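Local coordinates for MutT/nudix family protein (Streptococcus pneumoniae, PDB 4HFQ) that hydrolyses the diphosphate of UDP-linked molecules, among them precursors of peptidoglycan biosynthesis, as a dimeric Nudix hydrolase, at residues Gly20-Lys25 and Ser63-Pro68; Tyr9-Ile14 and Phe136-Lys141; Lys112-Glu117 and Cys150-Gly155; Phe169-Leu174 and Glu185-Leu190. All coordinates share one frame; numbering follows the deposited sequence. Where two conformers were deposited one is given.

Contact 1 (Gly20-Lys25 and Ser63-Pro68); sequences GLTFTK and SAYATP. With EDO (1,2-ethanediol), chain N; EDO (1,2-ethanediol), chain Y.
Thr22, in the last turn of its helix, gives its hydroxyl to the backbone of the loop opposite: OG1 donates to Ala64 O at 2.6 Å, in the carbonyl plane and on a lone pair, with a C=O...donor angle of 130°. It is the one hydrogen bond between residues 20-25 and 63-68. The same loop is shaped from within by an ST turn, Ser63 OG accepting from Tyr65 N at 3.0 Å.

The apolar part gathers round the Tyr65 ring. Phe23 brings its far end to the ring edge, CZ lying in the tyrosine plane 3.7 Å from Tyr65 CE1. Thr22 CG2, anti to the backbone N (OG1 at chi1 -69°), approaches the same Tyr65 CE1 obliquely at 3.7 Å. The two rings are inclined at 69°.

An ethanediol, probably from the crystallisation liquor, donates through O1 to Ala66 O at 2.7 Å.

Across the dimer, the Tyr65 ring meets Phe99 and makes a cation-pi contact with Lys141, both of the second subunit. The contact lies at the protein surface where the end of helix 3-23, just before helix 27-47, meets the linker running from helix 52-59 into strand 69-78.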
loop_
_atom_site.group_PDB
_atom_site.type_symbol
_atom_site.label_atom_id
_atom_site.label_comp_id
_atom_site.label_asym_id
_atom_site.label_seq_id
_atom_site.Cartn_x
_atom_site.Cartn_y
_atom_site.Cartn_z
ATOM N N GLY A 20 -2.536 -8.363 14.672
ATOM C CA GLY A 20 -2.910 -9.196 15.824
ATOM C C GLY A 20 -3.400 -8.349 16.997
ATOM O O GLY A 20 -4.428 -8.665 17.589
ATOM N N LEU A 21 -2.707 -7.261 17.311
ATOM C CA LEU A 21 -3.146 -6.426 18.430
ATOM C C LEU A 21 -4.516 -5.826 18.194
ATOM O O LEU A 21 -5.326 -5.733 19.122
ATOM C CB LEU A 21 -2.111 -5.358 18.731
ATOM C CG LEU A 21 -0.840 -5.917 19.358
ATOM C CD1 LEU A 21 0.279 -4.881 19.314
ATOM C CD2 LEU A 21 -1.118 -6.407 20.779
ATOM N N THR A 22 -4.776 -5.401 16.956
ATOM C CA THR A 22 -6.074 -4.808 16.648
ATOM C C THR A 22 -7.206 -5.813 16.658
ATOM O O THR A 22 -8.298 -5.512 17.142
ATOM C CB THR A 22 -5.986 -4.048 15.316
ATOM O OG1 THR A 22 -5.151 -2.912 15.535
ATOM C CG2 THR A 22 -7.369 -3.565 14.832
ATOM N N PHE A 23 -6.952 -7.027 16.177
ATOM C CA PHE A 23 -8.034 -7.969 15.917
ATOM C C PHE A 23 -8.218 -9.093 16.910
ATOM O O PHE A 23 -9.298 -9.689 16.949
ATOM C CB PHE A 23 -7.910 -8.561 14.515
ATOM C CG PHE A 23 -8.283 -7.593 13.436
ATOM C CD1 PHE A 23 -9.617 -7.336 13.170
ATOM C CD2 PHE A 23 -7.309 -6.894 12.735
ATOM C CE1 PHE A 23 -9.975 -6.431 12.181
ATOM C CE2 PHE A 23 -7.658 -5.979 11.752
ATOM C CZ PHE A 23 -8.997 -5.750 11.475
ATOM N N THR A 24 -7.208 -9.426 17.705
ATOM C CA THR A 24 -7.398 -10.542 18.632
ATOM C C THR A 24 -8.363 -10.191 19.763
ATOM O O THR A 24 -8.461 -9.035 20.171
ATOM C CB THR A 24 -6.075 -11.076 19.209
ATOM O OG1 THR A 24 -6.347 -12.324 19.850
ATOM C CG2 THR A 24 -5.472 -10.135 20.238
ATOM N N LYS A 25 -9.029 -11.216 20.295
ATOM C CA LYS A 25 -9.994 -11.042 21.369
ATOM C C LYS A 25 -9.575 -11.769 22.643
ATOM O O LYS A 25 -10.309 -11.779 23.636
ATOM C CB LYS A 25 -11.383 -11.504 20.906
ATOM C CG LYS A 25 -11.971 -10.680 19.764
ATOM C CD LYS A 25 -12.476 -9.332 20.256
ATOM C CE LYS A 25 -13.367 -8.665 19.221
ATOM N NZ LYS A 25 -14.277 -7.662 19.852
ATOM N N SER A 63 -1.128 3.642 12.782
ATOM C CA SER A 63 -2.549 3.329 12.593
ATOM C C SER A 63 -2.871 2.027 13.323
ATOM O O SER A 63 -1.990 1.200 13.527
ATOM C CB SER A 63 -2.854 3.158 11.084
ATOM O OG SER A 63 -4.174 2.685 10.801
ATOM N N ALA A 64 -4.138 1.842 13.673
ATOM C CA ALA A 64 -4.627 0.531 14.142
ATOM C C ALA A 64 -4.693 -0.512 13.014
ATOM O O ALA A 64 -4.733 -1.715 13.281
ATOM C CB ALA A 64 -5.992 0.669 14.807
ATOM N N TYR A 65 -4.697 -0.055 11.761
ATOM C CA TYR A 65 -4.791 -0.953 10.600
ATOM C C TYR A 65 -3.540 -0.808 9.777
ATOM O O TYR A 65 -3.296 0.267 9.210
ATOM C CB TYR A 65 -6.055 -0.635 9.793
ATOM C CG TYR A 65 -7.256 -0.741 10.684
ATOM C CD1 TYR A 65 -7.875 -1.974 10.898
ATOM C CD2 TYR A 65 -7.720 0.366 11.397
ATOM C CE1 TYR A 65 -8.952 -2.098 11.770
ATOM C CE2 TYR A 65 -8.795 0.252 12.279
ATOM C CZ TYR A 65 -9.408 -0.979 12.457
ATOM O OH TYR A 65 -10.474 -1.080 13.329
ATOM N N ALA A 66 -2.765 -1.884 9.711
ATOM C CA ALA A 66 -1.482 -1.910 9.010
ATOM C C ALA A 66 -1.690 -2.165 7.522
ATOM O O ALA A 66 -1.964 -3.279 7.108
ATOM C CB ALA A 66 -0.579 -2.982 9.613
ATOM N N THR A 67 -1.612 -1.108 6.729
ATOM C CA THR A 67 -1.710 -1.223 5.271
ATOM C C THR A 67 -0.567 -0.413 4.673
ATOM O O THR A 67 0.001 0.453 5.323
ATOM C CB THR A 67 -3.068 -0.709 4.681
ATOM O OG1 THR A 67 -3.085 0.717 4.607
ATOM C CG2 THR A 67 -4.283 -1.204 5.493
ATOM N N PRO A 68 -0.265 -0.633 3.389
ATOM C CA PRO A 68 0.600 0.320 2.697
ATOM C C PRO A 68 0.018 1.733 2.789
ATOM O O PRO A 68 -1.213 1.907 2.791
ATOM C CB PRO A 68 0.615 -0.212 1.261
ATOM C CG PRO A 68 0.366 -1.677 1.398
ATOM C CD PRO A 68 -0.640 -1.758 2.520
HETATM C C1 EDO N . -4.463 -5.203 7.651
HETATM O O1 EDO N . -3.965 -4.992 6.321
HETATM C C2 EDO N . -5.439 -6.375 7.716
HETATM O O2 EDO N . -4.909 -7.505 7.007
HETATM C C1 EDO Y . -3.416 3.440 -0.861
HETATM O O1 EDO Y . -4.714 2.839 -0.758
HETATM C C2 EDO Y . -2.548 3.019 0.346
HETATM O O2 EDO Y . -3.067 3.472 1.654
#

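Contact 2 (Tyr9-Ile14 and Phe136-Lys141); sequences YLQRMI and FQLQSK
Gln11 and Ser140 mark the closest backbone approach, their CA atoms 6.5 Å apart. Residues 9-14 are a continuous piece of helix 3-23, with Met13 N bonded to Tyr9 O and Ile14 N to Leu10 O, whereas residues 136-141 leave the short helix 133-136 and pass the helix as an irregular loop. That loop is braced from within by Gln139, whose NE2 donates to Gln137 O at 3.0 Å, nearly along the C=O axis.

The contact joins the N-terminal helical region to the loop that leads into strand 143-153 of the Nudix sheet, and the second subunit closes over it: Ser140 OG is bonded to Pro61 O of that subunit, and Val102 of the same neighbouring chain packs on Gln11.

One side chain spans the gap. Gln11 has CG anti to the backbone N (chi1 -173°) and runs on extended, which carries its amide over to the loop. NE2 donates to Ser140 O at 3.2 Å with an N-H...O angle of 156°. The acceptor lies in the plane of the glutamine amide, but the donor stands well above the carbonyl plane, 71° out of it. The aliphatic part follows the same oxygen, Gln11 CG lying 3.3 Å from Ser140 O. At the other end of the amide, Gln11 OE1 accepts from Asn134 ND2, so both halves of the group are held and its rotation is fixed. Leu138 CD1 lies at the limit of touch, 4.4 Å from Gln11 NE2, its side chain resting on Ser4 and Lys8 of the same helix.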
loop_
_atom_site.group_PDB
_atom_site.type_symbol
_atom_site.label_atom_id
_atom_site.label_comp_id
_atom_site.label_asym_id
_atom_site.label_seq_id
_atom_site.Cartn_x
_atom_site.Cartn_y
_atom_site.Cartn_z
ATOM N N TYR A 9 11.487 -8.175 5.961
ATOM C CA TYR A 9 11.025 -9.071 7.037
ATOM C C TYR A 9 10.555 -8.267 8.227
ATOM O O TYR A 9 9.472 -8.554 8.760
ATOM C CB TYR A 9 12.153 -10.010 7.490
ATOM C CG TYR A 9 12.390 -11.217 6.612
ATOM C CD1 TYR A 9 11.376 -12.138 6.374
ATOM C CD2 TYR A 9 13.636 -11.443 6.024
ATOM C CE1 TYR A 9 11.578 -13.247 5.577
ATOM C CE2 TYR A 9 13.855 -12.552 5.223
ATOM C CZ TYR A 9 12.826 -13.441 4.989
ATOM O OH TYR A 9 12.989 -14.556 4.185
ATOM N N LEU A 10 11.340 -7.273 8.650
ATOM C CA LEU A 10 10.942 -6.456 9.790
ATOM C C LEU A 10 9.613 -5.737 9.535
ATOM O O LEU A 10 8.701 -5.736 10.378
ATOM C CB LEU A 10 12.052 -5.460 10.144
ATOM C CG LEU A 10 11.808 -4.458 11.273
ATOM C CD1 LEU A 10 11.749 -5.152 12.615
ATOM C CD2 LEU A 10 12.861 -3.351 11.295
ATOM N N GLN A 11 9.525 -5.116 8.370
ATOM C CA GLN A 11 8.356 -4.356 7.987
ATOM C C GLN A 11 7.114 -5.275 8.036
ATOM O O GLN A 11 6.064 -4.905 8.587
ATOM C CB GLN A 11 8.645 -3.801 6.602
ATOM C CG GLN A 11 7.631 -2.844 6.054
ATOM C CD GLN A 11 7.833 -2.717 4.558
ATOM O OE1 GLN A 11 7.433 -3.588 3.790
ATOM N NE2 GLN A 11 8.501 -1.621 4.139
ATOM N N ARG A 12 7.234 -6.483 7.516
ATOM C CA ARG A 12 6.127 -7.423 7.484
ATOM C C ARG A 12 5.732 -7.909 8.885
ATOM O O ARG A 12 4.540 -7.980 9.231
ATOM C CB ARG A 12 6.461 -8.601 6.558
ATOM C CG ARG A 12 5.356 -9.622 6.457
ATOM C CD ARG A 12 4.102 -9.070 5.798
ATOM N NE ARG A 12 3.045 -10.072 5.831
ATOM C CZ ARG A 12 1.750 -9.805 5.958
ATOM N NH1 ARG A 12 1.288 -8.543 6.010
ATOM N NH2 ARG A 12 0.899 -10.820 6.040
ATOM N N MET A 13 6.728 -8.231 9.709
ATOM C CA MET A 13 6.423 -8.701 11.061
ATOM C C MET A 13 5.792 -7.625 11.929
ATOM O O MET A 13 4.876 -7.924 12.720
ATOM C CB MET A 13 7.682 -9.247 11.716
ATOM C CG MET A 13 8.126 -10.534 11.060
ATOM S SD MET A 13 9.341 -11.488 11.977
ATOM C CE MET A 13 10.736 -10.397 11.807
ATOM N N ILE A 14 6.198 -6.368 11.753
ATOM C CA ILE A 14 5.520 -5.275 12.435
ATOM C C ILE A 14 4.046 -5.245 12.016
ATOM O O ILE A 14 3.149 -5.156 12.858
ATOM C CB ILE A 14 6.208 -3.914 12.164
ATOM C CG1 ILE A 14 7.568 -3.854 12.880
ATOM C CG2 ILE A 14 5.298 -2.757 12.586
ATOM C CD1 ILE A 14 8.505 -2.777 12.368
ATOM N N PHE A 136 10.957 -0.026 -5.739
ATOM C CA PHE A 136 11.797 1.017 -6.351
ATOM C C PHE A 136 12.645 1.808 -5.382
ATOM O O PHE A 136 13.656 2.375 -5.786
ATOM C CB PHE A 136 10.932 1.994 -7.146
ATOM C CG PHE A 136 10.387 1.410 -8.406
ATOM C CD1 PHE A 136 11.151 1.416 -9.579
ATOM C CD2 PHE A 136 9.116 0.843 -8.431
ATOM C CE1 PHE A 136 10.646 0.866 -10.745
ATOM C CE2 PHE A 136 8.621 0.283 -9.589
ATOM C CZ PHE A 136 9.375 0.299 -10.757
ATOM N N GLN A 137 12.217 1.925 -4.135
ATOM C CA GLN A 137 12.911 2.743 -3.164
ATOM C C GLN A 137 12.557 2.253 -1.763
ATOM O O GLN A 137 11.931 2.957 -0.956
ATOM C CB GLN A 137 12.555 4.222 -3.354
ATOM C CG GLN A 137 11.051 4.575 -3.292
ATOM C CD GLN A 137 10.437 4.992 -4.627
ATOM O OE1 GLN A 137 9.430 4.433 -5.062
ATOM N NE2 GLN A 137 11.021 6.010 -5.268
ATOM N N LEU A 138 13.027 1.044 -1.474
ATOM C CA LEU A 138 12.698 0.393 -0.227
ATOM C C LEU A 138 13.008 1.287 0.967
ATOM O O LEU A 138 14.055 1.957 1.026
ATOM C CB LEU A 138 13.448 -0.927 -0.113
ATOM C CG LEU A 138 13.177 -1.738 1.167
ATOM C CD1 LEU A 138 11.732 -2.208 1.280
ATOM C CD2 LEU A 138 14.127 -2.931 1.227
ATOM N N GLN A 139 12.088 1.313 1.922
ATOM C CA GLN A 139 12.213 2.155 3.107
ATOM C C GLN A 139 11.344 1.563 4.224
ATOM O O GLN A 139 10.601 0.595 3.994
ATOM C CB GLN A 139 11.871 3.614 2.786
ATOM C CG GLN A 139 10.527 3.763 2.077
ATOM C CD GLN A 139 10.328 5.150 1.529
ATOM O OE1 GLN A 139 9.931 6.056 2.242
ATOM N NE2 GLN A 139 10.618 5.317 0.232
ATOM N N SER A 140 11.422 2.145 5.419
ATOM C CA SER A 140 10.790 1.519 6.590
ATOM C C SER A 140 9.294 1.293 6.373
ATOM O O SER A 140 8.771 0.224 6.750
ATOM C CB SER A 140 11.059 2.323 7.853
ATOM O OG SER A 140 10.608 3.645 7.741
ATOM N N LYS A 141 8.617 2.257 5.744
ATOM C CA LYS A 141 7.208 2.089 5.416
ATOM C C LYS A 141 7.054 1.739 3.960
ATOM O O LYS A 141 7.757 2.272 3.100
ATOM C CB LYS A 141 6.394 3.354 5.709
ATOM C CG LYS A 141 6.286 3.735 7.185
ATOM C CD LYS A 141 5.552 2.678 8.001
ATOM C CE LYS A 141 5.232 3.124 9.430
ATOM N NZ LYS A 141 6.443 3.230 10.307
#

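Contact 3 (Lys112-Glu117 and Cys150-Gly155); sequences KEIEEE and CKLLDG. With SO4 (sulfate ion), chain H.
A single isoleucine carries the whole contact: Ile114 sends two different branches to Cys150 and Leu152, with no hydrogen bond between residues 112-117 and 150-155. Helix 106-118 packs against the mixed sheet and carries the Nudix box. Lys112-Glu117 aligns with the REUxEE part of that motif, with Lys112 in the place of the usual arginine and Ile114 at the hydrophobic position U; glutamates of the motif bind the divalent metal ions in this family.

Ile114 points toward strand 143-153. With CG1 anti to the carbonyl carbon (chi1 -69°) and CG2 anti to the backbone N, the branches part: CD1 reaches Cys150 SG at 3.8 Å, while CG2 meets a methyl of Leu152. Cys150 and Leu152 are two residues apart, hence on one face of the strand, and Lys151 between them turns away. Ala74 of strand 69-78 and Ala122 of strand 120-132 also touch Ile114, which is buried.

On the helix, Lys112 NZ forms a salt bridge with Glu116 OE2 at 2.8 Å, on the syn side of the carboxylate, and is weakly bonded to a sulfate ion, probably from the crystallisation liquor. The Ile114 and Leu152 side chains cross at a slant, with Ile114 CG2 3.7 Å from Leu152 CD2.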
loop_
_atom_site.group_PDB
_atom_site.type_symbol
_atom_site.label_atom_id
_atom_site.label_comp_id
_atom_site.label_asym_id
_atom_site.label_seq_id
_atom_site.Cartn_x
_atom_site.Cartn_y
_atom_site.Cartn_z
ATOM N N LYS A 112 -3.887 19.703 -3.752
ATOM C CA LYS A 112 -3.532 20.472 -2.564
ATOM C C LYS A 112 -2.012 20.602 -2.468
ATOM O O LYS A 112 -1.479 21.712 -2.282
ATOM C CB LYS A 112 -4.120 19.812 -1.307
ATOM C CG LYS A 112 -3.734 20.482 0.007
ATOM C CD LYS A 112 -4.442 19.795 1.170
ATOM C CE LYS A 112 -4.212 20.507 2.493
ATOM N NZ LYS A 112 -2.860 20.202 3.009
ATOM N N GLU A 113 -1.301 19.496 -2.646
ATOM C CA GLU A 113 0.152 19.509 -2.531
ATOM C C GLU A 113 0.805 20.279 -3.665
ATOM O O GLU A 113 1.750 21.033 -3.422
ATOM C CB GLU A 113 0.700 18.099 -2.337
ATOM C CG GLU A 113 0.098 17.558 -1.049
ATOM C CD GLU A 113 0.433 16.131 -0.723
ATOM O OE1 GLU A 113 1.280 15.543 -1.401
ATOM O OE2 GLU A 113 -0.166 15.601 0.237
ATOM N N ILE A 114 0.282 20.168 -4.883
ATOM C CA ILE A 114 0.783 21.015 -5.980
ATOM C C ILE A 114 0.651 22.505 -5.611
ATOM O O ILE A 114 1.600 23.284 -5.773
ATOM C CB ILE A 114 0.044 20.750 -7.288
ATOM C CG1 ILE A 114 0.394 19.363 -7.847
ATOM C CG2 ILE A 114 0.396 21.835 -8.325
ATOM C CD1 ILE A 114 -0.585 18.922 -8.917
ATOM N N GLU A 115 -0.503 22.914 -5.098
ATOM C CA GLU A 115 -0.688 24.344 -4.811
ATOM C C GLU A 115 0.244 24.796 -3.691
ATOM O O GLU A 115 0.873 25.860 -3.786
ATOM C CB GLU A 115 -2.143 24.673 -4.466
ATOM C CG GLU A 115 -2.412 26.181 -4.400
ATOM C CD GLU A 115 -3.888 26.531 -4.335
ATOM O OE1 GLU A 115 -4.728 25.621 -4.325
ATOM O OE2 GLU A 115 -4.219 27.733 -4.277
ATOM N N GLU A 116 0.344 23.999 -2.634
ATOM C CA GLU A 116 1.160 24.344 -1.474
ATOM C C GLU A 116 2.638 24.422 -1.806
ATOM O O GLU A 116 3.350 25.293 -1.298
ATOM C CB GLU A 116 0.924 23.347 -0.329
ATOM C CG GLU A 116 -0.455 23.466 0.296
ATOM C CD GLU A 116 -0.773 22.371 1.303
ATOM O OE1 GLU A 116 -0.106 21.317 1.322
ATOM O OE2 GLU A 116 -1.718 22.580 2.084
ATOM N N GLU A 117 3.103 23.533 -2.672
ATOM C CA GLU A 117 4.514 23.428 -2.996
ATOM C C GLU A 117 4.910 24.319 -4.172
ATOM O O GLU A 117 5.951 24.985 -4.116
ATOM C CB GLU A 117 4.864 21.969 -3.316
ATOM C CG GLU A 117 4.822 21.083 -2.083
ATOM C CD GLU A 117 4.891 19.610 -2.390
ATOM O OE1 GLU A 117 5.363 19.213 -3.474
ATOM O OE2 GLU A 117 4.452 18.844 -1.492
ATOM N N CYS A 150 -0.590 15.887 -14.489
ATOM C CA CYS A 150 -1.305 17.126 -14.153
ATOM C C CYS A 150 -0.865 18.283 -15.029
ATOM O O CYS A 150 0.241 18.295 -15.551
ATOM C CB CYS A 150 -1.104 17.529 -12.685
ATOM S SG CYS A 150 -1.530 16.280 -11.469
ATOM N N LYS A 151 -1.765 19.247 -15.173
ATOM C CA LYS A 151 -1.478 20.479 -15.900
ATOM C C LYS A 151 -1.618 21.651 -14.937
ATOM O O LYS A 151 -2.588 21.716 -14.177
ATOM C CB LYS A 151 -2.449 20.605 -17.071
ATOM C CG LYS A 151 -2.387 21.938 -17.811
ATOM C CD LYS A 151 -3.406 21.989 -18.935
ATOM C CE LYS A 151 -3.419 23.376 -19.565
ATOM N NZ LYS A 151 -4.151 23.431 -20.863
ATOM N N LEU A 152 -0.644 22.566 -14.945
ATOM C CA LEU A 152 -0.691 23.754 -14.091
ATOM C C LEU A 152 -1.601 24.813 -14.707
ATOM O O LEU A 152 -1.680 24.923 -15.930
ATOM C CB LEU A 152 0.713 24.318 -13.824
ATOM C CG LEU A 152 1.684 23.378 -13.096
ATOM C CD1 LEU A 152 3.014 24.068 -12.825
ATOM C CD2 LEU A 152 1.086 22.870 -11.794
ATOM N N LEU A 153 -2.325 25.523 -13.847
ATOM C CA LEU A 153 -3.236 26.597 -14.262
ATOM C C LEU A 153 -2.693 27.946 -13.754
ATOM O O LEU A 153 -1.526 28.251 -13.980
ATOM C CB LEU A 153 -4.677 26.294 -13.803
ATOM C CG LEU A 153 -5.250 24.907 -14.140
ATOM C CD1 LEU A 153 -6.549 24.620 -13.395
ATOM C CD2 LEU A 153 -5.432 24.716 -15.644
ATOM N N ASP A 154 -3.499 28.744 -13.057
ATOM C CA ASP A 154 -3.025 30.037 -12.547
ATOM C C ASP A 154 -2.140 29.903 -11.315
ATOM O O ASP A 154 -2.320 28.999 -10.505
ATOM C CB ASP A 154 -4.195 30.965 -12.202
ATOM C CG ASP A 154 -5.018 31.354 -13.418
ATOM O OD1 ASP A 154 -4.435 31.763 -14.445
ATOM O OD2 ASP A 154 -6.261 31.263 -13.338
ATOM N N GLY A 155 -1.197 30.829 -11.175
ATOM C CA GLY A 155 -0.374 30.932 -9.983
ATOM C C GLY A 155 1.031 31.415 -10.275
ATOM O O GLY A 155 1.310 31.983 -11.342
HETATM S S SO4 H . -5.171 20.513 6.333
HETATM O O1 SO4 H . -4.896 20.233 7.758
HETATM O O2 SO4 H . -4.112 21.410 5.796
HETATM O O3 SO4 H . -5.158 19.231 5.599
HETATM O O4 SO4 H . -6.475 21.186 6.200
#

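Contact 4 (Phe169-Leu174 and Glu185-Leu190); sequences FAIDQL and EQIELL
Ile171 carries CG1 anti to its backbone N (chi1 -169°); with chi2 at 70°, this brings CD1 to the helix, and Ile187 holds CG2 in the corresponding place, anti to its own N. The two methyls meet at 3.7 Å, Ile171 CD1 against Ile187 CG2, the two side chains running antiparallel and side by side. Leu174 joins from the same segment: its CB points at the helix and its CD1 comes to 3.9 Å from Ile187 CG2, the two side chains meeting tip to tip. One methyl of the helix is therefore touched by two residues of the loop.

The type I beta turn from Ala170 to Gln173, closed by Gln173 N to Ala170 O at 2.9 Å, brings Leu174, just after it, to the same patch of helix as the end of Ile171. A water bridges the polar side of the contact, donating to Ile171 O at 2.9 Å and to Glu188 OE2 at 2.6 Å.

The direct side-chain contacts are apolar packing within the Nudix domain, and no other protein chain touches them. The buried Ile187 also meets Leu177 and Ile182 of the intervening loop and Trp75, so that it joins helix 184-194 both to strand 69-78 and to the turn after strand 163-170.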
loop_
_atom_site.group_PDB
_atom_site.type_symbol
_atom_site.label_atom_id
_atom_site.label_comp_id
_atom_site.label_asym_id
_atom_site.label_seq_id
_atom_site.Cartn_x
_atom_site.Cartn_y
_atom_site.Cartn_z
ATOM N N PHE A 169 13.110 20.217 -16.041
ATOM C CA PHE A 169 14.298 19.483 -16.500
ATOM C C PHE A 169 13.990 18.586 -17.680
ATOM O O PHE A 169 12.952 17.917 -17.715
ATOM C CB PHE A 169 14.867 18.624 -15.365
ATOM C CG PHE A 169 15.337 19.409 -14.185
ATOM C CD1 PHE A 169 14.458 19.750 -13.163
ATOM C CD2 PHE A 169 16.674 19.794 -14.076
ATOM C CE1 PHE A 169 14.901 20.458 -12.054
ATOM C CE2 PHE A 169 17.116 20.516 -12.974
ATOM C CZ PHE A 169 16.228 20.848 -11.954
ATOM N N ALA A 170 14.902 18.545 -18.650
ATOM C CA ALA A 170 14.791 17.579 -19.729
ATOM C C ALA A 170 14.919 16.157 -19.196
ATOM O O ALA A 170 15.637 15.926 -18.230
ATOM C CB ALA A 170 15.844 17.838 -20.803
ATOM N N ILE A 171 14.224 15.229 -19.857
ATOM C CA ILE A 171 14.229 13.803 -19.513
ATOM C C ILE A 171 15.644 13.231 -19.440
ATOM O O ILE A 171 15.923 12.358 -18.622
ATOM C CB ILE A 171 13.342 12.978 -20.495
ATOM C CG1 ILE A 171 13.135 11.549 -19.986
ATOM C CG2 ILE A 171 13.909 12.971 -21.915
ATOM C CD1 ILE A 171 12.258 11.454 -18.767
ATOM N N ASP A 172 16.528 13.745 -20.295
ATOM C CA ASP A 172 17.921 13.285 -20.367
ATOM C C ASP A 172 18.920 14.213 -19.654
ATOM O O ASP A 172 20.135 14.082 -19.825
ATOM C CB ASP A 172 18.327 13.080 -21.836
ATOM C CG ASP A 172 18.343 14.374 -22.628
ATOM O OD1 ASP A 172 17.627 15.331 -22.271
ATOM O OD2 ASP A 172 19.088 14.441 -23.629
ATOM N N GLN A 173 18.405 15.158 -18.871
ATOM C CA GLN A 173 19.244 16.079 -18.103
ATOM C C GLN A 173 18.697 16.212 -16.683
ATOM O O GLN A 173 18.507 17.327 -16.168
ATOM C CB GLN A 173 19.285 17.457 -18.768
ATOM C CG GLN A 173 20.015 17.511 -20.103
ATOM C CD GLN A 173 19.819 18.840 -20.806
ATOM O OE1 GLN A 173 19.994 19.905 -20.206
ATOM N NE2 GLN A 173 19.444 18.789 -22.085
ATOM N N LEU A 174 18.446 15.066 -16.056
ATOM C CA LEU A 174 17.860 15.066 -14.719
ATOM C C LEU A 174 18.892 15.423 -13.670
ATOM O O LEU A 174 20.072 15.056 -13.801
ATOM C CB LEU A 174 17.233 13.708 -14.388
ATOM C CG LEU A 174 16.054 13.274 -15.261
ATOM C CD1 LEU A 174 15.710 11.803 -15.027
ATOM C CD2 LEU A 174 14.822 14.151 -15.058
ATOM N N GLU A 185 14.691 5.662 -12.804
ATOM C CA GLU A 185 13.970 4.618 -13.486
ATOM C C GLU A 185 12.467 4.920 -13.523
ATOM O O GLU A 185 11.818 4.720 -14.543
ATOM C CB GLU A 185 14.218 3.266 -12.817
ATOM C CG GLU A 185 13.573 2.132 -13.575
ATOM C CD GLU A 185 13.713 0.784 -12.904
ATOM O OE1 GLU A 185 14.210 0.705 -11.761
ATOM O OE2 GLU A 185 13.302 -0.214 -13.537
ATOM N N GLN A 186 11.920 5.401 -12.411
ATOM C CA GLN A 186 10.508 5.735 -12.390
ATOM C C GLN A 186 10.214 6.882 -13.354
ATOM O O GLN A 186 9.220 6.815 -14.074
ATOM C CB GLN A 186 10.071 6.096 -10.972
ATOM C CG GLN A 186 9.957 4.893 -10.036
ATOM C CD GLN A 186 9.764 5.274 -8.586
ATOM O OE1 GLN A 186 10.301 6.267 -8.098
ATOM N NE2 GLN A 186 8.936 4.471 -7.867
ATOM N N ILE A 187 11.070 7.918 -13.351
ATOM C CA ILE A 187 10.878 9.054 -14.255
ATOM C C ILE A 187 10.894 8.587 -15.711
ATOM O O ILE A 187 10.078 9.022 -16.524
ATOM C CB ILE A 187 11.900 10.171 -13.979
ATOM C CG1 ILE A 187 11.537 10.832 -12.639
ATOM C CG2 ILE A 187 11.901 11.198 -15.118
ATOM C CD1 ILE A 187 12.548 11.818 -12.110
ATOM N N GLU A 188 11.802 7.669 -16.032
ATOM C CA GLU A 188 11.872 7.154 -17.396
ATOM C C GLU A 188 10.630 6.352 -17.787
ATOM O O GLU A 188 10.120 6.502 -18.906
ATOM C CB GLU A 188 13.174 6.376 -17.607
ATOM C CG GLU A 188 14.382 7.320 -17.629
ATOM C CD GLU A 188 15.737 6.631 -17.695
ATOM O OE1 GLU A 188 15.819 5.416 -17.455
ATOM O OE2 GLU A 188 16.736 7.336 -17.986
ATOM N N LEU A 189 10.148 5.514 -16.874
ATOM C CA LEU A 189 8.896 4.777 -17.060
ATOM C C LEU A 189 7.726 5.727 -17.281
ATOM O O LEU A 189 6.918 5.549 -18.195
ATOM C CB LEU A 189 8.608 3.934 -15.815
ATOM C CG LEU A 189 8.482 2.410 -15.848
ATOM C CD1 LEU A 189 9.521 1.719 -16.709
ATOM C CD2 LEU A 189 8.548 1.889 -14.428
ATOM N N LEU A 190 7.634 6.733 -16.415
ATOM C CA LEU A 190 6.569 7.729 -16.491
ATOM C C LEU A 190 6.547 8.475 -17.816
ATOM O O LEU A 190 5.486 8.717 -18.359
ATOM C CB LEU A 190 6.676 8.717 -15.333
ATOM C CG LEU A 190 6.313 8.109 -13.977
ATOM C CD1 LEU A 190 6.851 9.024 -12.899
ATOM C CD2 LEU A 190 4.798 7.947 -13.892
HETATM O O HOH W 1 17.146 9.784 -18.802
#

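Contacts 1 and 2 share helix 3-23, their centres about 16 Å apart, and both lie against the second subunit. Contacts 3 and 4 belong to the Nudix domain and reach the same sheet, with centres about 20 Å apart. Contact 2 also touches contact 4: Gln137 OE1 and Gln186 NE2 lie 2.8 Å apart in a probable hydrogen bond, and Phe136 packs on helix 184-194. Contact 3, on the Nudix-box helix where the family's catalytic site would be expected, is about 35 Å from contact 1 between centres and about 31 Å from contact 2, on the opposite side of the chain's centre from both.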